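Side-chain contact in structural protein ORF273 (Acidianus two-tailed virus, PDB 4ART), which is a virion structural protein of an archaeal virus, stable to heat and acid and with a fold that was new when its structure was determined: residues Phe57-Tyr60 and Lys66-Pro69. Numbering follows the deposited sequence.
Sequences FYYY and KIYP
Tyr60 and Tyr68 pair as a hydrogen-bonded couple in an antiparallel beta hairpin, at the edge of the seven-stranded mixed sheet of the chain. Strand 67-69 is one of the two outermost strands of this sheet within the chain, and strand 58-62 joins it to strand 87-96. Each tyrosine gives its N-H to the carbonyl of the other: Tyr60 N lies 2.8 Å from Tyr68 O and Tyr68 N lies 3.0 Å from Tyr60 O. Both bonds are nearly straight, at 165° on the hydrogen. The two carbonyls also receive CA-H...O contacts, from Tyr59 CA to Tyr68 O and from Ile67 CA to Tyr60 O. Tyr60 and Tyr68 send their side chains to one face of the sheet, where the Tyr60 ring meets that of Tyr73 of helix 70-78, and Tyr60 OH is hydrogen-bonded to Asp74.

Tyr59 and Ile67 pack against helix 23-44, Ile67 touching Ile34 and both side chains touching Glu38. With CG1 anti to its backbone N (chi1 -170°), Ile67 extends its longer branch to the buried tyrosine; CG1 comes within 3.8 Å of Tyr59 CB, and CD1 continues to 4.1 Å from Tyr59 CG. The aromatic ring meets this branch obliquely, while the carbonyl carbon of Tyr68 lies near the ring plane, at its edge.

One step along, Tyr59 and Pro69 form the non-hydrogen-bonded pair, with CA atoms 4.2 Å apart and side chains diverging. Pro69 is the N-cap residue of helix 70-78, so the hairpin passes directly into that helix. Its ring still brushes the tyrosine, Pro69 CG lying 4.3 Å from Tyr59 CE1, and Pro69 CA makes a CA-H...O contact of 3.4 Å with Tyr58 O.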
loop_
_atom_site.group_PDB
_atom_site.type_symbol
_atom_site.label_atom_id
_atom_site.label_comp_id
_atom_site.label_asym_id
_atom_site.label_seq_id
_atom_site.Cartn_x
_atom_site.Cartn_y
_atom_site.Cartn_z
ATOM N N PHE A 57 6.409 10.171 -9.143
ATOM C CA PHE A 57 6.138 9.920 -7.732
ATOM C C PHE A 57 7.391 9.845 -6.859
ATOM O O PHE A 57 7.303 10.141 -5.671
ATOM C CB PHE A 57 5.238 8.693 -7.541
ATOM C CG PHE A 57 3.907 8.857 -8.245
ATOM C CD1 PHE A 57 3.769 8.541 -9.589
ATOM C CD2 PHE A 57 2.805 9.389 -7.580
ATOM C CE1 PHE A 57 2.555 8.747 -10.252
ATOM C CE2 PHE A 57 1.590 9.579 -8.242
ATOM C CZ PHE A 57 1.471 9.248 -9.569
ATOM N N TYR A 58 8.542 9.471 -7.433
ATOM C CA TYR A 58 9.778 9.320 -6.673
ATOM C C TYR A 58 10.863 10.255 -7.156
ATOM O O TYR A 58 11.049 10.408 -8.365
ATOM C CB TYR A 58 10.259 7.856 -6.668
ATOM C CG TYR A 58 9.239 6.890 -6.103
ATOM C CD1 TYR A 58 9.083 6.736 -4.731
ATOM C CD2 TYR A 58 8.404 6.158 -6.942
ATOM C CE1 TYR A 58 8.126 5.872 -4.205
ATOM C CE2 TYR A 58 7.440 5.287 -6.426
ATOM C CZ TYR A 58 7.315 5.137 -5.057
ATOM O OH TYR A 58 6.366 4.289 -4.542
ATOM N N TYR A 59 11.566 10.889 -6.213
ATOM C CA TYR A 59 12.630 11.824 -6.544
ATOM C C TYR A 59 13.808 11.699 -5.617
ATOM O O TYR A 59 13.664 11.251 -4.480
ATOM C CB TYR A 59 12.154 13.276 -6.401
ATOM C CG TYR A 59 10.967 13.673 -7.234
ATOM C CD1 TYR A 59 11.136 14.249 -8.490
ATOM C CD2 TYR A 59 9.675 13.601 -6.717
ATOM C CE1 TYR A 59 10.044 14.655 -9.247
ATOM C CE2 TYR A 59 8.576 14.000 -7.468
ATOM C CZ TYR A 59 8.770 14.539 -8.722
ATOM O OH TYR A 59 7.693 14.955 -9.436
ATOM N N TYR A 60 14.964 12.195 -6.076
ATOM C CA TYR A 60 16.125 12.353 -5.220
ATOM C C TYR A 60 16.449 13.846 -5.131
ATOM O O TYR A 60 16.337 14.569 -6.120
ATOM C CB TYR A 60 17.351 11.628 -5.769
ATOM C CG TYR A 60 17.224 10.123 -5.914
ATOM C CD1 TYR A 60 16.808 9.332 -4.849
ATOM C CD2 TYR A 60 17.653 9.479 -7.069
ATOM C CE1 TYR A 60 16.749 7.937 -4.962
ATOM C CE2 TYR A 60 17.615 8.094 -7.185
ATOM C CZ TYR A 60 17.142 7.325 -6.138
ATOM O OH TYR A 60 17.089 5.956 -6.276
ATOM N N LYS A 66 19.529 20.164 -5.941
ATOM C CA LYS A 66 18.865 19.790 -7.198
ATOM C C LYS A 66 17.942 18.616 -6.998
ATOM O O LYS A 66 18.244 17.724 -6.202
ATOM C CB LYS A 66 19.869 19.539 -8.344
ATOM C CG LYS A 66 20.238 20.807 -9.101
ATOM C CD LYS A 66 19.549 20.847 -10.468
ATOM C CE LYS A 66 20.543 21.086 -11.550
ATOM N NZ LYS A 66 19.951 20.919 -12.910
ATOM N N ILE A 67 16.785 18.643 -7.670
ATOM C CA ILE A 67 15.795 17.570 -7.569
ATOM C C ILE A 67 15.637 16.828 -8.910
ATOM O O ILE A 67 15.501 17.465 -9.953
ATOM C CB ILE A 67 14.448 18.057 -6.941
ATOM C CG1 ILE A 67 13.495 16.864 -6.595
ATOM C CG2 ILE A 67 13.769 19.143 -7.798
ATOM C CD1 ILE A 67 12.335 17.163 -5.594
ATOM N N TYR A 68 15.683 15.494 -8.882
ATOM C CA TYR A 68 15.522 14.690 -10.096
ATOM C C TYR A 68 14.572 13.516 -9.880
ATOM O O TYR A 68 14.662 12.886 -8.823
ATOM C CB TYR A 68 16.864 14.096 -10.549
ATOM C CG TYR A 68 17.947 15.097 -10.836
ATOM C CD1 TYR A 68 18.095 15.644 -12.108
ATOM C CD2 TYR A 68 18.899 15.412 -9.874
ATOM C CE1 TYR A 68 19.122 16.533 -12.396
ATOM C CE2 TYR A 68 19.936 16.300 -10.152
ATOM C CZ TYR A 68 20.040 16.859 -11.415
ATOM O OH TYR A 68 21.044 17.751 -11.709
ATOM N N PRO A 69 13.756 13.119 -10.904
ATOM C CA PRO A 69 12.954 11.887 -10.774
ATOM C C PRO A 69 13.921 10.711 -10.567
ATOM O O PRO A 69 14.924 10.631 -11.268
ATOM C CB PRO A 69 12.243 11.802 -12.133
ATOM C CG PRO A 69 12.213 13.216 -12.628
ATOM C CD PRO A 69 13.549 13.739 -12.229
#